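Local coordinates for protein membrane-bound protease PH1510 (Pyrococcus horikoshii OT3, PDB 3WWV) that cleaves proteins, among them casein and a stomatin homolog, preferentially near hydrophobic or aromatic residues, as a membrane-bound serine protease whose C-terminal OB-fold domain forms this chain, at residues V52-M55 and L60-V63; G25-R30 and W34-K39. One frame throughout, in Å; residues are numbered along the deposited sequence.

Contact 1 (V52-M55 and L60-V63); sequences VVDM and LIVV
Val53 and Asp54 both face Ile61 across two antiparallel strands, the signature of a classic beta bulge. Val52 pairs with Val62 before it and Met55 with Leu60 after it, both as non-hydrogen-bonded pairs, with the register shifted by one residue between them. At the bulge, Ile61 O takes a short, nearly straight bond from Val53 N (2.8 Å), lying in the carbonyl plane, and a weak one from Asp54 N. The return bond from Ile61 N reaches Asp54 O at 3.0 Å.

The side chain of Ile61 can be followed outward from this backbone. Its CB lies 4.0 Å from Asp54 CB, on the face of the sheet that carries both residues. From there the chain forks. CG2, anti to the backbone N, meets Val53 CG2 at 4.0 Å, while the other branch, through CG1, carries CD1 over to Asp54 CB and on to the carbonyl carbon of Met55. Ile61 thus spans three consecutive residues of the opposing strand. Farther along, Val53 CG1 meets Val63 CG2 at 4.0 Å, the two side chains crossing at about a right angle.

The other face, carrying Val52, Met55, Leu60 and Val62, is buried. Met55 and Leu60 run side by side and point the same way, Met55 CG resting 3.6 Å from Leu60 CD2, and Val52 CG1 approaches the same methyl group from farther off.

This hairpin of strands 49-56 and 59-64 belongs to the OB-fold domain. Helix 7-10 covers Met55 and Leu60 through Met10, strand 24-29 packs on Leu60 and Val62, and Ile11 of the second subunit rests on Val53 and Val63.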
# COMPACT_ATOMS: atom_id res chain seq x y z
N VAL A 52 2.49 3.40 3.06
CA VAL A 52 2.52 4.16 1.81
C VAL A 52 1.96 3.32 0.65
O VAL A 52 2.50 2.25 0.36
CB VAL A 52 3.95 4.67 1.46
CG1 VAL A 52 3.91 5.63 0.28
CG2 VAL A 52 4.61 5.35 2.67
N VAL A 53 0.89 3.78 0.01
CA VAL A 53 0.20 2.99 -1.02
C VAL A 53 0.33 3.55 -2.44
O VAL A 53 0.13 2.82 -3.42
CB VAL A 53 -1.29 2.72 -0.69
CG1 VAL A 53 -1.42 1.92 0.61
CG2 VAL A 53 -2.09 4.02 -0.60
N ASP A 54 0.66 4.84 -2.54
CA ASP A 54 0.82 5.52 -3.83
C ASP A 54 1.58 6.82 -3.63
O ASP A 54 1.92 7.18 -2.51
CB ASP A 54 -0.55 5.81 -4.46
CG ASP A 54 -0.49 5.99 -5.96
OD1 ASP A 54 0.59 5.84 -6.58
OD2 ASP A 54 -1.55 6.28 -6.54
N MET A 55 1.83 7.52 -4.73
CA MET A 55 2.50 8.81 -4.69
C MET A 55 1.91 9.76 -5.73
O MET A 55 1.63 9.36 -6.85
CB MET A 55 3.99 8.65 -4.93
CG MET A 55 4.84 9.53 -4.04
SD MET A 55 6.59 9.45 -4.44
CE MET A 55 6.84 7.69 -4.39
N LEU A 60 3.02 11.75 -0.51
CA LEU A 60 2.76 10.32 -0.26
C LEU A 60 1.29 10.08 0.07
O LEU A 60 0.70 10.80 0.87
CB LEU A 60 3.64 9.78 0.87
CG LEU A 60 5.14 9.98 0.71
CD1 LEU A 60 5.87 9.41 1.91
CD2 LEU A 60 5.64 9.35 -0.58
N ILE A 61 0.70 9.06 -0.56
CA ILE A 61 -0.69 8.66 -0.27
C ILE A 61 -0.62 7.44 0.62
O ILE A 61 0.09 6.48 0.33
CB ILE A 61 -1.49 8.44 -1.56
CG1 ILE A 61 -1.59 9.77 -2.31
CG2 ILE A 61 -2.89 7.90 -1.27
CD1 ILE A 61 -1.69 9.61 -3.81
N VAL A 62 -1.35 7.50 1.73
CA VAL A 62 -1.17 6.55 2.82
C VAL A 62 -2.53 6.11 3.32
O VAL A 62 -3.53 6.83 3.16
CB VAL A 62 -0.37 7.17 4.00
CG1 VAL A 62 1.00 7.67 3.55
CG2 VAL A 62 -1.14 8.31 4.65
N VAL A 63 -2.58 4.90 3.88
CA VAL A 63 -3.70 4.44 4.71
C VAL A 63 -3.12 4.19 6.10
O VAL A 63 -1.90 4.00 6.23
CB VAL A 63 -4.36 3.14 4.17
CG1 VAL A 63 -5.01 3.39 2.80
CG2 VAL A 63 -3.37 1.98 4.08

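Contact 2 (G25-R30 and W34-K39); sequences GMIKVR and WKARSK
Gly25 and Ala36, like Ile27 and Trp34, form hydrogen-bonded antiparallel pairs, each closed by two backbone bonds. In the first, Gly25 N binds Ala36 O at 2.9 Å and Ala36 N returns to Gly25 O. The second is tighter and straighter: Ile27 N reaches Trp34 O at 2.8 Å and Trp34 N reaches Ile27 O at 2.7 Å. Between them, at the non-hydrogen-bonded pair of Met26 with Lys35, CA-H...O contacts join the strands, the closer running from Met26 CA to Trp34 O (3.3 Å).

Apolar packing gathers on the face of Ile27 and Ala36, where all three isoleucine carbons beyond CB surround a single methyl group, the closest being Ile27 CG2 at 3.7 Å from Ala36 CB. Ile27 CG1 also lies near Trp34 CB.

Van der Waals packing on a polar group marks the other face: Met26 bends at chi2 (80°) and folds back over the Trp34 carbonyl, with CG 3.7 Å from Trp34 O and CE 3.8 Å from Trp34 C. With an alanine here the thioether arm is gone, which is likely to leave the Trp34 carbonyl without this cover on the face of Met26 and Lys35.

Charge enters at the hairpin end. Arg30 NH2 comes within 4.1 Å of Trp34 NE1, which lies at the guanidinium edge, the two planes 31° apart; this is packing, and the arginine's salt bridge is to Glu32.

Strands 24-29 and 32-38 form a strongly twisted hairpin of the OB fold, the N-to-C directions of the short segments 115° apart. Strand 14-19 pairs with the other edge of 24-29, strand 59-64 lies alongside 32-38, and Met10 of helix 7-10 touches Val29, Arg30 and Trp34.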
# COMPACT_ATOMS: atom_id res chain seq x y z
N GLY A 25 -1.20 16.36 5.47
CA GLY A 25 -0.31 16.60 6.60
C GLY A 25 1.12 16.18 6.31
O GLY A 25 1.58 16.28 5.17
N MET A 26 1.80 15.68 7.33
CA MET A 26 3.22 15.45 7.26
C MET A 26 3.55 14.11 7.92
O MET A 26 3.05 13.82 9.01
CB MET A 26 3.92 16.59 8.01
CG MET A 26 5.32 16.91 7.54
SD MET A 26 5.31 17.92 6.05
CE MET A 26 7.00 17.71 5.51
N ILE A 27 4.36 13.28 7.26
CA ILE A 27 4.80 12.01 7.86
C ILE A 27 6.32 11.84 7.83
O ILE A 27 7.01 12.47 7.03
CB ILE A 27 4.14 10.75 7.23
CG1 ILE A 27 4.62 10.54 5.78
CG2 ILE A 27 2.63 10.79 7.35
CD1 ILE A 27 4.08 9.27 5.14
N LYS A 28 6.82 11.00 8.73
CA LYS A 28 8.22 10.64 8.71
C LYS A 28 8.36 9.22 8.17
O LYS A 28 7.77 8.29 8.71
CB LYS A 28 8.83 10.76 10.11
CG LYS A 28 10.32 11.06 10.10
CD LYS A 28 10.82 11.44 11.49
CE LYS A 28 12.27 11.89 11.47
NZ LYS A 28 12.45 13.19 10.76
N VAL A 29 9.09 9.08 7.07
CA VAL A 29 9.37 7.76 6.52
C VAL A 29 10.87 7.62 6.36
O VAL A 29 11.50 8.45 5.69
CB VAL A 29 8.67 7.52 5.16
CG1 VAL A 29 9.13 6.21 4.55
CG2 VAL A 29 7.16 7.48 5.34
N ARG A 30 11.41 6.56 6.96
CA ARG A 30 12.85 6.41 7.21
C ARG A 30 13.27 7.58 8.10
O ARG A 30 12.72 7.75 9.20
CB ARG A 30 13.65 6.32 5.89
CG ARG A 30 13.26 5.14 5.01
CD ARG A 30 13.77 5.30 3.58
NE ARG A 30 13.20 6.47 2.90
CZ ARG A 30 13.34 6.74 1.60
NH1 ARG A 30 14.04 5.94 0.80
NH2 ARG A 30 12.78 7.83 1.10
N TRP A 34 8.04 13.87 4.90
CA TRP A 34 7.28 13.93 3.66
C TRP A 34 5.89 14.54 3.83
O TRP A 34 5.25 14.36 4.87
CB TRP A 34 7.11 12.53 3.09
CG TRP A 34 8.30 11.97 2.43
CD1 TRP A 34 9.36 11.36 3.02
CD2 TRP A 34 8.55 11.95 1.02
NE1 TRP A 34 10.26 10.96 2.07
CE2 TRP A 34 9.79 11.31 0.83
CE3 TRP A 34 7.85 12.41 -0.10
CZ2 TRP A 34 10.36 11.12 -0.44
CZ3 TRP A 34 8.40 12.22 -1.36
CH2 TRP A 34 9.64 11.58 -1.52
N LYS A 35 5.44 15.26 2.80
CA LYS A 35 4.04 15.63 2.69
C LYS A 35 3.27 14.34 2.44
O LYS A 35 3.75 13.46 1.73
CB LYS A 35 3.82 16.59 1.53
CG LYS A 35 4.27 18.02 1.77
CD LYS A 35 4.01 18.88 0.53
CE LYS A 35 3.95 20.35 0.90
NZ LYS A 35 2.90 21.08 0.12
N ALA A 36 2.09 14.23 3.05
CA ALA A 36 1.29 13.02 2.92
C ALA A 36 -0.20 13.33 2.95
O ALA A 36 -0.61 14.38 3.46
CB ALA A 36 1.65 12.01 4.01
N ARG A 37 -0.98 12.42 2.39
CA ARG A 37 -2.43 12.56 2.26
C ARG A 37 -3.05 11.19 2.50
O ARG A 37 -2.63 10.22 1.89
CB ARG A 37 -2.76 13.09 0.85
CG ARG A 37 -4.21 13.41 0.59
CD ARG A 37 -4.39 14.25 -0.68
NE ARG A 37 -4.29 13.47 -1.92
CZ ARG A 37 -3.45 13.74 -2.94
NH1 ARG A 37 -2.61 14.77 -2.90
NH2 ARG A 37 -3.46 12.97 -4.01
N SER A 38 -4.03 11.09 3.39
CA SER A 38 -4.69 9.81 3.61
C SER A 38 -5.62 9.52 2.44
O SER A 38 -6.31 10.42 1.97
CB SER A 38 -5.47 9.79 4.92
OG SER A 38 -6.47 10.77 4.91
N LYS A 39 -5.61 8.28 1.97
CA LYS A 39 -6.39 7.91 0.78
C LYS A 39 -7.91 7.99 0.98
O LYS A 39 -8.60 8.50 0.10
CB LYS A 39 -6.01 6.53 0.26
CG LYS A 39 -6.55 6.29 -1.15
CD LYS A 39 -6.11 4.95 -1.70
CE LYS A 39 -6.91 4.63 -2.95
NZ LYS A 39 -6.42 5.36 -4.14

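In the fold
From the N terminus, the chain passes helix 7-10 and strand 14-19 before contact 2 closes the hairpin of 24-29 with 32-38 around a short turn. A longer connection then leads to strand 49-56, and contact 1 closes a later hairpin with strand 59-64. The two contacts follow in series, without nesting or crossing, their centres about 8 Å apart. Strand 59-64 runs parallel to 32-38 and joins these two hairpins into one sheet: Leu60 O probably accepts a hydrogen bond from Arg37 N, as does Val62 O from Lys39 N, while Leu60 CD1 packs against Trp34 CB.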